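Local atomic coordinates of hypothetical protein (Nostoc punctiforme, PDB entry 2INB), a protein that probably assists the site-specific recombination of nitrogen-fixation genes in cyanobacteria, as a member of the XisH family acting with XisF and XisI. Residues I14-K18 and D19-I23; F73-A76 and L77-I81. All blocks are in the same frame, centred on the assembly; numbering follows the deposited sequence. Where two conformers were deposited one is given.

Contact 1 (14-18 with 19-23) comes first along the chain and closes before contact 2 (73-76 with 77-81) opens. Their centres lie about 24 Å apart, on opposite sides of the chain's centre. Their nearest atoms are about 13 Å apart, so the two do not touch. Contact 1 lies within one subunit and joins the end of helix 7-18 to the outermost strand 22-25 of the six-stranded mixed sheet. Contact 2 is a piece of helix 69-88, which links the parallel strands 54-60 and 94-101. Strand 54-60 meets side chains of both. Contact 1 thus turns the chain into the sheet, while contact 2 lies on the crossover helix that also meets the second subunit.

Contact 1 of 2, residues I14-K18 and D19-I23; sequences IALEK and DGWQI
Leu-16 and Trp-21 meet at a Schellman motif that ends helix 7-18 and turns the chain into strand 22-25. Trp-21 N binds Leu-16 O at 3.0 Å, and Gly-20 N binds Glu-17 O at 2.9 Å. Gly-20 is the C-prime residue, with phi at +82°. Asp-19 N gives only weak bonds, to Ala-15 O and Leu-16 O.

Leu-16 CD2 sits over one face of the Trp-21 indole, offset toward the rim, a CH-pi contact 4.0 Å from the centroid of the five-membered ring. Trp-21 CG lies anti to its carbonyl carbon (chi1 -62°), which keeps the indole beside Leu-16 O, in plane at the ring edge. The other methyl, Leu-16 CD1, meets Ile-23 CD1 at 3.9 Å, the side chains crossing at about a right angle.

One water donates to Ala-15 O and Asp-19 OD1. Another donates to Glu-17 OE2 and accepts from Ile-23 N. Lys-18 NZ makes a direct hydrogen bond to Glu-133 O.

Leu-16 packs on Ile-135 of strand 134-139 and Ile-56 of strand 54-60. Trp-21 touches Glu-54 and Ile-56, while Ile-23 rests on Ile-47 and Ala-49 of strand 47-51. The Gln-22 backbone is hydrogen-bonded to Glu-50 of that antiparallel strand.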
ATOM      1  N   ILE A  14      -8.374 -20.772 -12.634  0.50 14.24           N
ATOM      2  CA  ILE A  14      -9.494 -21.503 -13.264  0.50 14.66           C
ATOM      3  C   ILE A  14     -10.513 -20.512 -13.834  0.50 13.95           C
ATOM      4  O   ILE A  14     -10.994 -20.683 -14.959  0.50 14.33           O
ATOM      5  CB  ILE A  14     -10.134 -22.540 -12.281  0.50 16.27           C
ATOM      6  CG1 ILE A  14      -9.098 -23.601 -11.877  0.50 19.65           C
ATOM      7  CG2 ILE A  14     -11.344 -23.193 -12.916  0.50 14.40           C
ATOM      8  CD1 ILE A  14      -9.405 -24.314 -10.571  0.50 17.31           C
ATOM      9  N   ALA A  15     -10.846 -19.466 -13.076  1.00 14.23           N
ATOM     10  CA  ALA A  15     -11.784 -18.463 -13.605  1.00 13.03           C
ATOM     11  C   ALA A  15     -11.243 -17.843 -14.894  1.00 15.18           C
ATOM     12  O   ALA A  15     -11.991 -17.688 -15.844  1.00 14.57           O
ATOM     13  CB  ALA A  15     -12.099 -17.385 -12.561  1.00 13.40           C
ATOM     14  N   LEU A  16      -9.948 -17.482 -14.907  1.00 14.08           N
ATOM     15  CA  LEU A  16      -9.313 -16.954 -16.107  1.00 13.92           C
ATOM     16  C   LEU A  16      -9.365 -17.959 -17.276  1.00 13.24           C
ATOM     17  O   LEU A  16      -9.704 -17.631 -18.408  1.00 14.77           O
ATOM     18  CB  LEU A  16      -7.874 -16.561 -15.788  1.00 15.23           C
ATOM     19  CG  LEU A  16      -7.690 -15.236 -15.049  1.00 15.13           C
ATOM     20  CD1 LEU A  16      -6.247 -15.210 -14.501  1.00 15.31           C
ATOM     21  CD2 LEU A  16      -7.940 -14.005 -16.016  1.00 14.93           C
ATOM     22  N   GLU A  17      -9.048 -19.216 -16.977  1.00 12.67           N
ATOM     23  CA  GLU A  17      -9.023 -20.261 -17.988  1.00 14.20           C
ATOM     24  C   GLU A  17     -10.404 -20.466 -18.601  1.00 13.68           C
ATOM     25  O   GLU A  17     -10.540 -20.643 -19.820  1.00 16.25           O
ATOM     26  CB  GLU A  17      -8.426 -21.533 -17.409  1.00 15.60           C
ATOM     27  CG  GLU A  17      -6.948 -21.374 -17.218  1.00 17.67           C
ATOM     28  CD  GLU A  17      -6.311 -22.447 -16.373  1.00 24.78           C
ATOM     29  OE1 GLU A  17      -7.007 -23.211 -15.710  1.00 22.99           O
ATOM     30  OE2 GLU A  17      -5.066 -22.513 -16.398  1.00 25.51           O
ATOM     31  N   LYS A  18     -11.422 -20.410 -17.777  1.00 14.06           N
ATOM     32  CA  LYS A  18     -12.791 -20.569 -18.286  1.00 14.09           C
ATOM     33  C   LYS A  18     -13.159 -19.483 -19.287  1.00 16.27           C
ATOM     34  O   LYS A  18     -13.995 -19.713 -20.161  1.00 16.63           O
ATOM     35  CB  LYS A  18     -13.827 -20.558 -17.169  1.00 15.06           C
ATOM     36  CG  LYS A  18     -13.804 -21.787 -16.311  1.00 14.99           C
ATOM     37  CD  LYS A  18     -14.778 -21.673 -15.155  1.00 16.40           C
ATOM     38  CE  LYS A  18     -14.852 -22.931 -14.340  1.00 17.81           C
ATOM     39  NZ  LYS A  18     -15.773 -22.729 -13.160  1.00 16.23           N
ATOM     40  N   ASP A  19     -12.576 -18.290 -19.142  1.00 13.63           N
ATOM     41  CA  ASP A  19     -12.838 -17.138 -20.021  1.00 12.85           C
ATOM     42  C   ASP A  19     -11.810 -17.127 -21.196  1.00 14.37           C
ATOM     43  O   ASP A  19     -11.687 -16.129 -21.893  1.00 14.55           O
ATOM     44  CB  ASP A  19     -12.794 -15.812 -19.237  1.00 14.82           C
ATOM     45  CG  ASP A  19     -14.161 -15.421 -18.594  1.00 14.35           C
ATOM     46  OD1 ASP A  19     -15.021 -16.311 -18.416  1.00 15.49           O
ATOM     47  OD2 ASP A  19     -14.286 -14.219 -18.301  1.00 17.49           O
ATOM     48  N   GLY A  20     -11.057 -18.198 -21.342  1.00 13.57           N
ATOM     49  CA  GLY A  20     -10.155 -18.359 -22.460  1.00 16.17           C
ATOM     50  C   GLY A  20      -8.826 -17.684 -22.361  1.00 14.74           C
ATOM     51  O   GLY A  20      -8.114 -17.554 -23.374  1.00 15.33           O
ATOM     52  N   TRP A  21      -8.445 -17.326 -21.135  1.00 13.33           N
ATOM     53  CA  TRP A  21      -7.074 -16.790 -20.890  1.00 15.42           C
ATOM     54  C   TRP A  21      -6.067 -17.921 -20.764  1.00 16.22           C
ATOM     55  O   TRP A  21      -6.343 -18.975 -20.168  1.00 16.88           O
ATOM     56  CB  TRP A  21      -7.052 -15.890 -19.634  1.00 13.51           C
ATOM     57  CG  TRP A  21      -7.929 -14.674 -19.745  1.00 14.07           C
ATOM     58  CD1 TRP A  21      -9.309 -14.584 -19.534  1.00 14.83           C
ATOM     59  CD2 TRP A  21      -7.515 -13.359 -20.193  1.00 15.64           C
ATOM     60  NE1 TRP A  21      -9.731 -13.293 -19.805  1.00 14.81           N
ATOM     61  CE2 TRP A  21      -8.668 -12.540 -20.218  1.00 14.03           C
ATOM     62  CE3 TRP A  21      -6.278 -12.788 -20.578  1.00 15.90           C
ATOM     63  CZ2 TRP A  21      -8.607 -11.197 -20.592  1.00 15.65           C
ATOM     64  CZ3 TRP A  21      -6.230 -11.492 -20.973  1.00 16.67           C
ATOM     65  CH2 TRP A  21      -7.390 -10.701 -20.989  1.00 16.47           C
ATOM     66  N   GLN A  22      -4.889 -17.664 -21.319  0.50 12.86           N
ATOM     67  CA  GLN A  22      -3.744 -18.521 -21.155  0.50 14.70           C
ATOM     68  C   GLN A  22      -2.874 -17.994 -20.028  0.50 14.62           C
ATOM     69  O   GLN A  22      -2.461 -16.828 -20.062  0.50 13.89           O
ATOM     70  CB  GLN A  22      -2.950 -18.563 -22.453  0.50 14.82           C
ATOM     71  CG  GLN A  22      -1.918 -19.688 -22.463  0.50 16.24           C
ATOM     72  CD  GLN A  22      -0.814 -19.507 -23.515  0.50 19.03           C
ATOM     73  OE1 GLN A  22      -0.988 -18.814 -24.529  0.50 27.73           O
ATOM     74  NE2 GLN A  22       0.332 -20.109 -23.254  0.50 24.29           N
ATOM     75  N   ILE A  23      -2.601 -18.829 -19.019  1.00 15.79           N
ATOM     76  CA  ILE A  23      -1.663 -18.452 -17.963  1.00 16.84           C
ATOM     77  C   ILE A  23      -0.252 -18.716 -18.454  1.00 18.95           C
ATOM     78  O   ILE A  23       0.060 -19.840 -18.874  1.00 20.06           O
ATOM     79  CB  ILE A  23      -1.914 -19.192 -16.623  1.00 18.67           C
ATOM     80  CG1 ILE A  23      -3.422 -19.274 -16.303  1.00 30.77           C
ATOM     81  CG2 ILE A  23      -1.033 -18.641 -15.456  1.00 22.52           C
ATOM     82  CD1 ILE A  23      -4.070 -18.007 -16.082  1.00 24.30           C
TER
HETATM   83  O   HOH W   1     -14.732 -17.236 -15.771  1.00 12.29           O
HETATM   84  O   HOH W   2      -3.540 -21.565 -19.026  1.00 24.04           O

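Contact 2 of 2, residues F73-A76 and L77-I81; sequences FHTA and LGQFI
Thr-75 and Gln-79 touch one turn apart on helix 69-88, within regular alpha-helical bonding. Four backbone bonds of the i to i+4 kind join the two segments. Leu-77 N binds Phe-73 O at 2.8 Å, and Gly-78 N binds His-74 O at 3.0 Å. Gln-79 N binds Thr-75 O at 2.9 Å. Phe-80 N reaches Ala-76 O at 2.9 Å.

Among side chains, Thr-75 and Gln-79 lie side by side and point the same way. Thr-75 CG2 meets the amide, 3.6 Å from Gln-79 NE2. The Gln-79 chain is extended beyond CG (chi2 174°), which brings its amide alongside this methyl. Its OE1 accepts a hydrogen bond from Lys-61 NZ.

The apolar contact is looser. Leu-77 CB lies over one face of the Phe-73 ring, and Leu-77 CD2 is 4.3 Å from Phe-73 CZ.

One face of the helix packs against the second subunit. Thr-75 OG1 is hydrogen-bonded to Thr-75 OG1 of the second subunit, and His-74 ND1 to Asn-82 ND2 of that subunit. His-74 also meets the ring of its Tyr-83, and Ile-81 packs on its Ile-81.

The helix is the crossover of a beta-alpha-beta unit. Ala-76 and Phe-80 pack on Glu-59 of strand 54-60. Phe-80 also meets Leu-96 and Leu-98 of strand 94-101, and Phe-73 meets Met-117 and Ile-118 of helix 112-120.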
ATOM      1  N   PHE A  73      -6.487  -4.358   2.872  1.00 14.99           N
ATOM      2  CA  PHE A  73      -6.605  -3.380   1.787  1.00 14.86           C
ATOM      3  C   PHE A  73      -5.351  -2.503   1.731  1.00 12.91           C
ATOM      4  O   PHE A  73      -4.875  -2.165   0.648  1.00 15.66           O
ATOM      5  CB  PHE A  73      -7.865  -2.538   1.908  1.00 15.38           C
ATOM      6  CG  PHE A  73      -8.031  -1.542   0.796  1.00 16.18           C
ATOM      7  CD1 PHE A  73      -8.049  -1.935  -0.532  1.00 18.61           C
ATOM      8  CD2 PHE A  73      -8.207  -0.198   1.106  1.00 18.88           C
ATOM      9  CE1 PHE A  73      -8.216  -0.953  -1.534  1.00 18.33           C
ATOM     10  CE2 PHE A  73      -8.376   0.770   0.095  1.00 17.05           C
ATOM     11  CZ  PHE A  73      -8.413   0.366  -1.200  1.00 14.86           C
ATOM     12  N   HIS A  74      -4.816  -2.111   2.873  1.00 14.58           N
ATOM     13  CA  HIS A  74      -3.611  -1.302   2.837  1.00 14.64           C
ATOM     14  C   HIS A  74      -2.480  -1.997   2.055  1.00 16.06           C
ATOM     15  O   HIS A  74      -1.843  -1.402   1.170  1.00 14.37           O
ATOM     16  CB  HIS A  74      -3.041  -1.037   4.230  1.00 15.42           C
ATOM     17  CG  HIS A  74      -3.919  -0.243   5.124  1.00 15.58           C
ATOM     18  ND1 HIS A  74      -4.553   0.905   4.719  1.00 16.77           N
ATOM     19  CD2 HIS A  74      -4.188  -0.390   6.449  1.00 16.35           C
ATOM     20  CE1 HIS A  74      -5.225   1.407   5.750  1.00 23.16           C
ATOM     21  NE2 HIS A  74      -5.029   0.630   6.809  1.00 19.40           N
ATOM     22  N   THR A  75      -2.230  -3.272   2.386  1.00 14.94           N
ATOM     23  CA  THR A  75      -1.161  -4.025   1.725  1.00 13.88           C
ATOM     24  C   THR A  75      -1.519  -4.272   0.274  1.00 15.68           C
ATOM     25  O   THR A  75      -0.670  -4.135  -0.605  1.00 16.13           O
ATOM     26  CB  THR A  75      -0.921  -5.338   2.479  1.00 13.56           C
ATOM     27  OG1 THR A  75      -0.458  -5.022   3.810  1.00 17.64           O
ATOM     28  CG2 THR A  75       0.048  -6.309   1.750  1.00 17.64           C
ATOM     29  N   ALA A  76      -2.780  -4.614   0.000  1.00 15.43           N
ATOM     30  CA  ALA A  76      -3.190  -4.873  -1.376  1.00 16.56           C
ATOM     31  C   ALA A  76      -3.003  -3.652  -2.268  1.00 15.53           C
ATOM     32  O   ALA A  76      -2.605  -3.753  -3.434  1.00 15.34           O
ATOM     33  CB  ALA A  76      -4.668  -5.358  -1.465  1.00 16.87           C
ATOM     34  N   LEU A  77      -3.347  -2.496  -1.726  1.00 14.10           N
ATOM     35  CA  LEU A  77      -3.241  -1.227  -2.462  1.00 14.75           C
ATOM     36  C   LEU A  77      -1.778  -0.863  -2.699  1.00 14.60           C
ATOM     37  O   LEU A  77      -1.387  -0.454  -3.788  1.00 15.10           O
ATOM     38  CB  LEU A  77      -3.958  -0.126  -1.685  1.00 14.90           C
ATOM     39  CG  LEU A  77      -3.882   1.257  -2.317  1.00 14.01           C
ATOM     40  CD1 LEU A  77      -4.595   1.229  -3.733  1.00 17.04           C
ATOM     41  CD2 LEU A  77      -4.586   2.321  -1.399  1.00 14.84           C
ATOM     42  N   GLY A  78      -0.958  -0.968  -1.666  1.00 13.35           N
ATOM     43  CA  GLY A  78       0.487  -0.641  -1.827  1.00 13.10           C
ATOM     44  C   GLY A  78       1.136  -1.559  -2.854  1.00 13.18           C
ATOM     45  O   GLY A  78       1.923  -1.118  -3.725  1.00 14.20           O
ATOM     46  N   GLN A  79       0.864  -2.863  -2.737  1.00 13.34           N
ATOM     47  CA  GLN A  79       1.343  -3.812  -3.723  1.00 14.77           C
ATOM     48  C   GLN A  79       0.866  -3.441  -5.110  1.00 13.95           C
ATOM     49  O   GLN A  79       1.622  -3.488  -6.109  1.00 14.64           O
ATOM     50  CB  GLN A  79       0.872  -5.234  -3.356  1.00 14.90           C
ATOM     51  CG  GLN A  79       1.660  -5.840  -2.223  1.00 15.09           C
ATOM     52  CD  GLN A  79       1.149  -7.164  -1.749  1.00 20.33           C
ATOM     53  OE1 GLN A  79      -0.001  -7.508  -1.986  1.00 23.31           O
ATOM     54  NE2 GLN A  79       1.960  -7.837  -0.932  1.00 24.87           N
ATOM     55  N   PHE A  80      -0.408  -3.091  -5.216  1.00 13.15           N
ATOM     56  CA  PHE A  80      -0.960  -2.752  -6.530  1.00 15.14           C
ATOM     57  C   PHE A  80      -0.172  -1.585  -7.165  1.00 15.51           C
ATOM     58  O   PHE A  80       0.278  -1.616  -8.336  1.00 14.62           O
ATOM     59  CB  PHE A  80      -2.456  -2.409  -6.457  1.00 15.67           C
ATOM     60  CG  PHE A  80      -3.033  -2.113  -7.803  1.00 13.44           C
ATOM     61  CD1 PHE A  80      -3.559  -3.134  -8.616  1.00 14.86           C
ATOM     62  CD2 PHE A  80      -3.076  -0.817  -8.310  1.00 15.53           C
ATOM     63  CE1 PHE A  80      -4.063  -2.858  -9.862  1.00 14.98           C
ATOM     64  CE2 PHE A  80      -3.587  -0.560  -9.592  1.00 16.37           C
ATOM     65  CZ  PHE A  80      -4.078  -1.579 -10.364  1.00 15.18           C
ATOM     66  N   ILE A  81       0.045  -0.548  -6.358  1.00 13.83           N
ATOM     67  CA  ILE A  81       0.717   0.663  -6.858  1.00 14.94           C
ATOM     68  C   ILE A  81       2.150   0.326  -7.285  1.00 13.44           C
ATOM     69  O   ILE A  81       2.667   0.767  -8.349  1.00 14.31           O
ATOM     70  CB  ILE A  81       0.619   1.793  -5.796  1.00 15.84           C
ATOM     71  CG1 ILE A  81      -0.832   2.300  -5.760  1.00 17.69           C
ATOM     72  CG2 ILE A  81       1.601   2.975  -6.097  1.00 14.91           C
ATOM     73  CD1 ILE A  81      -1.146   3.152  -4.578  1.00 24.47           C
TER